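Local coordinates for protein lactate dehydrogenase (Eimeria maxima, PDB 6CT6) that probably reduces pyruvate to lactate with NADH as coenzyme, and is captured here with NADH and the pyruvate analogue oxamate bound, at residues D52-S57 and G63-G68; P193-I198 and N220-K225. All coordinates share one frame; numbering follows the deposited sequence.

Interaction 1 (D52-S57 and G63-G68); sequences DLCHNS and GITVYG
Segment 52-57 of helix 45-59 and the chain entering strand 66-69 draw close at two places, with Cys54 CA 5.8 Å from Thr65 CA and Ser57 CA 5.9 Å from Gly63 CA. They are the second half of a beta-alpha-beta unit of the Rossmann fold, in which this helix links strand 35-39 to strand 66-69. This last strand is outermost in its sheet within the chain. Thr65 and Tyr67 turn their backbone polar groups to strand 35-39, leaving the amide of Val66 on the other edge, where a side chain from the helix meets it. Val66 N donates to Cys54 SG over 3.5 Å at 153°, a fairly straight N-H...S bond of the length expected for so large an acceptor. The sulfur stands beside its own backbone N (chi1 -74°), and from there it also touches Val66 O at 3.2 Å.

Next to this polar meeting the contact turns apolar: Val66 points its side chain at the helix, and its CG2 branch rests 3.8 Å from Leu53 CB. Leu38 of the adjoining strand touches both residues. Ile64 O serves the quaternary structure as well, since it accepts a hydrogen bond from Arg166 NH1 of the second subunit. The hydroxyl of Ser57, hydrogen-bonded to Ser29 OG, approaches the same carbonyl, with Ser57 OG 3.1 Å from Ile64 O.

Interaction 2 (P193-I198 and N220-K225); sequences PLMRYI and NNIYNK. With GLC (alpha-D-glucopyranose), chain E.
Pro193 O is approached from two sides of the contact: Met195 N makes a weak hydrogen bond to it at 3.1 Å, closing an inverse gamma turn centred on Leu194, while Tyr223 CE1 comes to 3.5 Å. The carbonyl lies at the edge of the tyrosine ring, near its plane. Here, in the alpha/beta C-terminal domain of the lactate/malate dehydrogenase family, the loop following strand 192-193 is packed against helix 216-237, and Tyr223 is the wedge between them. With CG anti to the backbone N (chi1 177°), its ring reaches from the helix into the bend of the loop.

Two side chains of segment 193-198 meet that ring along its CD1-CE1 border. The Pro193 and Tyr223 side chains cross at about a right angle, Pro193 CD standing 3.7 Å from Tyr223 CE1. Met195 comes in obliquely, its CG 3.6 Å from Tyr223 CD1; the bend at chi2 then brings the sulfur to the ring edge, near its plane. The result is an edge-on Met-aromatic contact, SD being 5.3 Å from the Tyr223 ring centroid and 89° off the normal. The further bend at chi3 turns the methyl to the helix, where Met195 CE meets Ile222 CG2 in a looser apolar touch. Ile222 itself reaches on to Leu164 and Ile168 of helix 157-172.

One face of the tyrosine carries a bound glucose, whose O5 sits 3.7 Å above the ring plane, over its centre. Asn220 and Met195 border the sugar too, and Glu304 hydrogen-bonds it from helix 303-328. This pocket is distinct from the oxamate site, and on its loop side Met195 CB lies 3.4 Å from GLC O3.

Overall arrangement
Both interactions join a helix to a loop-bearing segment, and both are buried, yet they lie on opposite sides of the chain's centre, about 40 Å apart between their centres, and share no element. Interaction 1 belongs to the NAD-binding domain and closes a local crossover, with only five residues between its segments; its chemistry mixes apolar packing with backbone groups, at the start of the edge strand and just before it, meeting a sulfur and a hydroxyl, and the second subunit also bonds to it. Interaction 2, in the C-terminal domain, spans 21 intervening residues, has no hydrogen bond between its segments and relies on apolar and aromatic contact. No other protein chain of the assembly touches it; a sugar is its neighbour instead.

Interaction 1 (D52-S57 and G63-G68)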
ATOM      1  N   ASP B  52      11.702  -5.110  -0.321  1.00 22.70           N
ATOM      2  CA  ASP B  52      10.362  -5.675  -0.198  1.00 25.72           C
ATOM      3  C   ASP B  52       9.571  -5.529  -1.496  1.00 26.15           C
ATOM      4  O   ASP B  52       8.863  -6.454  -1.913  1.00 24.93           O
ATOM      5  CB  ASP B  52       9.638  -4.984   0.957  1.00 25.60           C
ATOM      6  CG  ASP B  52       8.316  -5.635   1.306  1.00 25.35           C
ATOM      7  OD1 ASP B  52       8.069  -6.778   0.874  1.00 27.09           O
ATOM      8  OD2 ASP B  52       7.525  -4.996   2.034  1.00 27.74           O
ATOM      9  N   LEU B  53       9.682  -4.376  -2.156  1.00 24.70           N
ATOM     10  CA  LEU B  53       8.884  -4.127  -3.352  1.00 27.19           C
ATOM     11  C   LEU B  53       9.447  -4.828  -4.582  1.00 23.04           C
ATOM     12  O   LEU B  53       8.684  -5.150  -5.500  1.00 24.88           O
ATOM     13  CB  LEU B  53       8.768  -2.621  -3.591  1.00 21.80           C
ATOM     14  CG  LEU B  53       7.832  -1.933  -2.590  1.00 24.75           C
ATOM     15  CD1 LEU B  53       8.029  -0.430  -2.606  1.00 29.00           C
ATOM     16  CD2 LEU B  53       6.372  -2.282  -2.878  1.00 30.90           C
ATOM     17  N   CYS B  54      10.760  -5.077  -4.630  1.00 24.56           N
ATOM     18  CA  CYS B  54      11.288  -5.940  -5.682  1.00 25.74           C
ATOM     19  C   CYS B  54      10.760  -7.360  -5.527  1.00 27.06           C
ATOM     20  O   CYS B  54      10.429  -8.021  -6.519  1.00 25.37           O
ATOM     21  CB  CYS B  54      12.817  -5.932  -5.672  1.00 25.04           C
ATOM     22  SG  CYS B  54      13.579  -4.418  -6.324  1.00 28.62           S
ATOM     23  N   HIS B  55      10.665  -7.840  -4.285  1.00 25.58           N
ATOM     24  CA  HIS B  55      10.005  -9.117  -4.036  1.00 23.26           C
ATOM     25  C   HIS B  55       8.549  -9.075  -4.481  1.00 27.51           C
ATOM     26  O   HIS B  55       8.052 -10.027  -5.094  1.00 25.02           O
ATOM     27  CB  HIS B  55      10.093  -9.473  -2.553  1.00 25.14           C
ATOM     28  CG  HIS B  55      11.496  -9.563  -2.032  1.00 26.75           C
ATOM     29  ND1 HIS B  55      11.794  -9.505  -0.688  1.00 26.46           N
ATOM     30  CD2 HIS B  55      12.679  -9.715  -2.675  1.00 26.77           C
ATOM     31  CE1 HIS B  55      13.101  -9.611  -0.525  1.00 30.87           C
ATOM     32  NE2 HIS B  55      13.662  -9.741  -1.714  1.00 24.62           N
ATOM     33  N   ASN B  56       7.850  -7.976  -4.187  1.00 28.02           N
ATOM     34  CA  ASN B  56       6.443  -7.871  -4.564  1.00 25.86           C
ATOM     35  C   ASN B  56       6.267  -8.018  -6.068  1.00 23.10           C
ATOM     36  O   ASN B  56       5.375  -8.739  -6.532  1.00 25.17           O
ATOM     37  CB  ASN B  56       5.864  -6.538  -4.088  1.00 24.34           C
ATOM     38  CG  ASN B  56       4.387  -6.411  -4.391  1.00 23.65           C
ATOM     39  OD1 ASN B  56       3.551  -6.987  -3.695  1.00 23.49           O
ATOM     40  ND2 ASN B  56       4.056  -5.666  -5.443  1.00 26.96           N
ATOM     41  N   SER B  57       7.104  -7.334  -6.851  1.00 23.77           N
ATOM     42  CA  SER B  57       7.037  -7.467  -8.302  1.00 27.61           C
ATOM     43  C   SER B  57       7.069  -8.935  -8.710  1.00 27.50           C
ATOM     44  O   SER B  57       6.287  -9.377  -9.560  1.00 24.29           O
ATOM     45  CB  SER B  57       8.191  -6.702  -8.954  1.00 27.07           C
ATOM     46  OG  SER B  57       7.980  -5.299  -8.903  1.00 31.91           O
ATOM     47  N   GLY B  63       8.963  -7.677 -13.601  1.00 27.39           N
ATOM     48  CA  GLY B  63      10.322  -7.335 -13.235  1.00 33.85           C
ATOM     49  C   GLY B  63      10.537  -5.854 -13.011  1.00 27.73           C
ATOM     50  O   GLY B  63      11.635  -5.340 -13.245  1.00 28.84           O
ATOM     51  N   ILE B  64       9.494  -5.151 -12.563  1.00 26.10           N
ATOM     52  CA  ILE B  64       9.664  -3.768 -12.137  1.00 25.08           C
ATOM     53  C   ILE B  64      10.716  -3.726 -11.039  1.00 30.09           C
ATOM     54  O   ILE B  64      10.698  -4.539 -10.108  1.00 23.14           O
ATOM     55  CB  ILE B  64       8.325  -3.185 -11.651  1.00 28.06           C
ATOM     56  CG1 ILE B  64       7.335  -3.019 -12.812  1.00 28.42           C
ATOM     57  CG2 ILE B  64       8.534  -1.853 -10.923  1.00 26.29           C
ATOM     58  CD1 ILE B  64       7.720  -1.969 -13.854  1.00 28.04           C
ATOM     59  N   THR B  65      11.645  -2.782 -11.145  1.00 27.23           N
ATOM     60  CA  THR B  65      12.701  -2.614 -10.156  1.00 29.79           C
ATOM     61  C   THR B  65      12.437  -1.362  -9.331  1.00 28.43           C
ATOM     62  O   THR B  65      12.233  -0.278  -9.887  1.00 26.19           O
ATOM     63  CB  THR B  65      14.076  -2.522 -10.822  1.00 29.54           C
ATOM     64  OG1 THR B  65      14.307  -3.694 -11.616  1.00 32.90           O
ATOM     65  CG2 THR B  65      15.177  -2.417  -9.770  1.00 31.12           C
ATOM     66  N   VAL B  66      12.437  -1.518  -8.010  1.00 27.16           N
ATOM     67  CA  VAL B  66      12.406  -0.396  -7.078  1.00 28.50           C
ATOM     68  C   VAL B  66      13.773  -0.307  -6.416  1.00 30.77           C
ATOM     69  O   VAL B  66      14.271  -1.302  -5.876  1.00 28.82           O
ATOM     70  CB  VAL B  66      11.293  -0.553  -6.026  1.00 28.74           C
ATOM     71  CG1 VAL B  66      11.256   0.659  -5.098  1.00 26.33           C
ATOM     72  CG2 VAL B  66       9.939  -0.740  -6.695  1.00 30.54           C
ATOM     73  N   TYR B  67      14.383   0.873  -6.480  1.00 26.67           N
ATOM     74  CA  TYR B  67      15.664   1.153  -5.852  1.00 30.99           C
ATOM     75  C   TYR B  67      15.455   2.036  -4.627  1.00 31.11           C
ATOM     76  O   TYR B  67      14.536   2.860  -4.587  1.00 36.75           O
ATOM     77  CB  TYR B  67      16.617   1.872  -6.815  1.00 31.27           C
ATOM     78  CG  TYR B  67      16.812   1.238  -8.178  1.00 33.74           C
ATOM     79  CD1 TYR B  67      17.872   0.369  -8.419  1.00 39.81           C
ATOM     80  CD2 TYR B  67      15.963   1.539  -9.237  1.00 40.55           C
ATOM     81  CE1 TYR B  67      18.067  -0.199  -9.668  1.00 39.84           C
ATOM     82  CE2 TYR B  67      16.149   0.974 -10.490  1.00 38.77           C
ATOM     83  CZ  TYR B  67      17.205   0.107 -10.699  1.00 45.34           C
ATOM     84  OH  TYR B  67      17.399  -0.459 -11.938  1.00 45.28           O
ATOM     85  N   GLY B  68      16.313   1.860  -3.627  1.00 28.95           N
ATOM     86  CA  GLY B  68      16.394   2.765  -2.484  1.00 28.76           C
ATOM     87  C   GLY B  68      17.681   3.572  -2.545  1.00 31.14           C
ATOM     88  O   GLY B  68      18.733   3.044  -2.920  1.00 32.84           O
TER

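Interaction 2 (P193-I198 and N220-K225)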
ATOM      1  N   PRO B 193     -15.822  22.701  -2.014  1.00 32.58           N
ATOM      2  CA  PRO B 193     -16.610  21.709  -2.762  1.00 33.13           C
ATOM      3  C   PRO B 193     -17.678  22.405  -3.591  1.00 34.93           C
ATOM      4  O   PRO B 193     -18.520  23.136  -3.062  1.00 34.90           O
ATOM      5  CB  PRO B 193     -17.218  20.830  -1.662  1.00 32.96           C
ATOM      6  CG  PRO B 193     -16.399  21.095  -0.444  1.00 32.01           C
ATOM      7  CD  PRO B 193     -15.920  22.500  -0.561  1.00 32.68           C
ATOM      8  N   LEU B 194     -17.634  22.179  -4.905  1.00 31.58           N
ATOM      9  CA  LEU B 194     -18.528  22.859  -5.844  1.00 30.93           C
ATOM     10  C   LEU B 194     -19.811  22.049  -5.989  1.00 31.45           C
ATOM     11  O   LEU B 194     -20.022  21.314  -6.956  1.00 31.67           O
ATOM     12  CB  LEU B 194     -17.834  23.062  -7.185  1.00 29.80           C
ATOM     13  CG  LEU B 194     -16.709  24.096  -7.212  1.00 31.63           C
ATOM     14  CD1 LEU B 194     -15.996  24.070  -8.556  1.00 32.91           C
ATOM     15  CD2 LEU B 194     -17.246  25.490  -6.928  1.00 37.24           C
ATOM     16  N   MET B 195     -20.697  22.213  -5.003  1.00 30.28           N
ATOM     17  CA  MET B 195     -21.919  21.418  -4.963  1.00 29.67           C
ATOM     18  C   MET B 195     -22.792  21.664  -6.186  1.00 31.58           C
ATOM     19  O   MET B 195     -23.555  20.777  -6.589  1.00 32.40           O
ATOM     20  CB  MET B 195     -22.698  21.723  -3.683  1.00 32.55           C
ATOM     21  CG  MET B 195     -21.869  21.611  -2.410  1.00 36.64           C
ATOM     22  SD  MET B 195     -20.967  20.048  -2.277  1.00 33.83           S
ATOM     23  CE  MET B 195     -22.267  18.942  -1.741  1.00 29.09           C
ATOM     24  N   ARG B 196     -22.691  22.848  -6.796  1.00 30.90           N
ATOM     25  CA  ARG B 196     -23.520  23.157  -7.956  1.00 34.77           C
ATOM     26  C   ARG B 196     -23.093  22.365  -9.185  1.00 34.49           C
ATOM     27  O   ARG B 196     -23.913  22.121 -10.078  1.00 35.61           O
ATOM     28  CB  ARG B 196     -23.465  24.659  -8.251  1.00 33.14           C
ATOM     29  CG  ARG B 196     -24.227  25.085  -9.501  1.00 35.79           C
ATOM     30  CD  ARG B 196     -24.375  26.602  -9.579  1.00 37.68           C
ATOM     31  NE  ARG B 196     -23.131  27.281  -9.938  1.00 34.50           N
ATOM     32  CZ  ARG B 196     -22.743  27.553 -11.182  1.00 33.06           C
ATOM     33  NH1 ARG B 196     -23.492  27.198 -12.215  1.00 37.10           N
ATOM     34  NH2 ARG B 196     -21.593  28.184 -11.394  1.00 36.85           N
ATOM     35  N   TYR B 197     -21.827  21.953  -9.248  1.00 33.87           N
ATOM     36  CA  TYR B 197     -21.275  21.277 -10.414  1.00 32.59           C
ATOM     37  C   TYR B 197     -21.291  19.755 -10.292  1.00 32.26           C
ATOM     38  O   TYR B 197     -20.788  19.072 -11.189  1.00 36.45           O
ATOM     39  CB  TYR B 197     -19.841  21.747 -10.669  1.00 31.24           C
ATOM     40  CG  TYR B 197     -19.709  23.072 -11.394  1.00 33.67           C
ATOM     41  CD1 TYR B 197     -19.750  23.134 -12.782  1.00 32.77           C
ATOM     42  CD2 TYR B 197     -19.507  24.257 -10.695  1.00 34.26           C
ATOM     43  CE1 TYR B 197     -19.613  24.338 -13.453  1.00 32.14           C
ATOM     44  CE2 TYR B 197     -19.369  25.468 -11.359  1.00 35.52           C
ATOM     45  CZ  TYR B 197     -19.421  25.499 -12.738  1.00 35.94           C
ATOM     46  OH  TYR B 197     -19.285  26.695 -13.409  1.00 35.24           O
ATOM     47  N   ILE B 198     -21.849  19.203  -9.212  1.00 29.23           N
ATOM     48  CA  ILE B 198     -21.936  17.751  -9.087  1.00 30.28           C
ATOM     49  C   ILE B 198     -22.899  17.231 -10.141  1.00 34.00           C
ATOM     50  O   ILE B 198     -24.026  17.729 -10.269  1.00 30.89           O
ATOM     51  CB  ILE B 198     -22.401  17.341  -7.681  1.00 28.81           C
ATOM     52  CG1 ILE B 198     -21.401  17.796  -6.610  1.00 31.81           C
ATOM     53  CG2 ILE B 198     -22.606  15.819  -7.608  1.00 31.26           C
ATOM     54  CD1 ILE B 198     -21.924  17.621  -5.189  1.00 32.72           C
ATOM     55  N   ASN B 220     -25.810  19.485   2.401  1.00 41.25           N
ATOM     56  CA  ASN B 220     -25.057  20.350   3.301  1.00 45.33           C
ATOM     57  C   ASN B 220     -24.094  19.545   4.163  1.00 36.99           C
ATOM     58  O   ASN B 220     -22.966  19.983   4.418  1.00 40.69           O
ATOM     59  CB  ASN B 220     -26.003  21.160   4.185  1.00 51.70           C
ATOM     60  CG  ASN B 220     -25.267  21.928   5.264  1.00 65.55           C
ATOM     61  OD1 ASN B 220     -24.737  23.010   5.016  1.00 60.48           O
ATOM     62  ND2 ASN B 220     -25.221  21.364   6.468  1.00 59.53           N
ATOM     63  N   ASN B 221     -24.522  18.370   4.625  1.00 38.76           N
ATOM     64  CA  ASN B 221     -23.653  17.545   5.456  1.00 39.44           C
ATOM     65  C   ASN B 221     -22.432  17.079   4.673  1.00 42.30           C
ATOM     66  O   ASN B 221     -21.315  17.054   5.205  1.00 40.19           O
ATOM     67  CB  ASN B 221     -24.436  16.349   5.995  1.00 39.66           C
ATOM     68  CG  ASN B 221     -23.713  15.639   7.122  1.00 54.12           C
ATOM     69  OD1 ASN B 221     -22.883  16.228   7.815  1.00 53.16           O
ATOM     70  ND2 ASN B 221     -24.030  14.364   7.313  1.00 68.92           N
ATOM     71  N   ILE B 222     -22.625  16.718   3.402  1.00 35.51           N
ATOM     72  CA  ILE B 222     -21.520  16.245   2.574  1.00 31.13           C
ATOM     73  C   ILE B 222     -20.538  17.374   2.300  1.00 31.84           C
ATOM     74  O   ILE B 222     -19.318  17.164   2.285  1.00 30.09           O
ATOM     75  CB  ILE B 222     -22.071  15.633   1.273  1.00 30.30           C
ATOM     76  CG1 ILE B 222     -22.750  14.293   1.577  1.00 31.41           C
ATOM     77  CG2 ILE B 222     -20.960  15.477   0.224  1.00 30.41           C
ATOM     78  CD1 ILE B 222     -23.530  13.713   0.416  1.00 34.51           C
ATOM     79  N   TYR B 223     -21.051  18.583   2.062  1.00 32.71           N
ATOM     80  CA  TYR B 223     -20.187  19.749   1.904  1.00 36.79           C
ATOM     81  C   TYR B 223     -19.273  19.911   3.111  1.00 34.36           C
ATOM     82  O   TYR B 223     -18.063  20.127   2.966  1.00 32.15           O
ATOM     83  CB  TYR B 223     -21.055  20.990   1.699  1.00 38.52           C
ATOM     84  CG  TYR B 223     -20.310  22.303   1.592  1.00 38.89           C
ATOM     85  CD1 TYR B 223     -19.855  22.769   0.367  1.00 36.75           C
ATOM     86  CD2 TYR B 223     -20.090  23.093   2.713  1.00 40.90           C
ATOM     87  CE1 TYR B 223     -19.188  23.976   0.261  1.00 39.17           C
ATOM     88  CE2 TYR B 223     -19.423  24.300   2.619  1.00 41.46           C
ATOM     89  CZ  TYR B 223     -18.975  24.737   1.389  1.00 44.94           C
ATOM     90  OH  TYR B 223     -18.310  25.938   1.285  1.00 44.51           O
ATOM     91  N   ASN B 224     -19.834  19.788   4.315  1.00 34.25           N
ATOM     92  CA  ASN B 224     -19.038  19.918   5.531  1.00 36.50           C
ATOM     93  C   ASN B 224     -18.104  18.728   5.704  1.00 34.89           C
ATOM     94  O   ASN B 224     -16.919  18.896   6.017  1.00 34.78           O
ATOM     95  CB  ASN B 224     -19.960  20.050   6.744  1.00 42.82           C
ATOM     96  CG  ASN B 224     -20.753  21.339   6.737  1.00 44.08           C
ATOM     97  OD1 ASN B 224     -20.256  22.383   6.315  1.00 40.83           O
ATOM     98  ND2 ASN B 224     -21.997  21.272   7.200  1.00 49.70           N
ATOM     99  N   LYS B 225     -18.623  17.513   5.517  1.00 36.94           N
ATOM    100  CA  LYS B 225     -17.801  16.329   5.729  1.00 38.92           C
ATOM    101  C   LYS B 225     -16.623  16.283   4.764  1.00 36.67           C
ATOM    102  O   LYS B 225     -15.554  15.772   5.121  1.00 37.65           O
ATOM    103  CB  LYS B 225     -18.661  15.068   5.614  1.00 33.87           C
ATOM    104  CG  LYS B 225     -19.475  14.758   6.877  1.00 42.16           C
ATOM    105  CD  LYS B 225     -18.554  14.398   8.049  1.00 61.37           C
ATOM    106  CE  LYS B 225     -19.282  14.274   9.383  1.00 63.67           C
ATOM    107  NZ  LYS B 225     -18.300  14.236  10.506  1.00 55.66           N
TER
HETATM  108  C1  GLC E 402     -22.178  26.393   0.383  1.00 60.79           C
HETATM  109  C2  GLC E 402     -22.418  25.886  -1.083  1.00 58.94           C
HETATM  110  C3  GLC E 402     -23.845  25.316  -1.235  1.00 60.13           C
HETATM  111  C4  GLC E 402     -23.986  24.261  -0.171  1.00 59.24           C
HETATM  112  C5  GLC E 402     -24.057  25.022   1.137  1.00 61.65           C
HETATM  113  C6  GLC E 402     -24.402  23.963   2.201  1.00 60.76           C
HETATM  114  O1  GLC E 402     -22.630  27.713   0.496  1.00 68.96           O
HETATM  115  O2  GLC E 402     -22.264  26.937  -1.997  1.00 64.85           O
HETATM  116  O3  GLC E 402     -23.967  24.697  -2.485  1.00 57.15           O
HETATM  117  O4  GLC E 402     -25.205  23.588  -0.347  1.00 61.40           O
HETATM  118  O5  GLC E 402     -22.778  25.565   1.410  1.00 55.46           O
HETATM  119  O6  GLC E 402     -23.475  22.919   2.080  1.00 68.75           O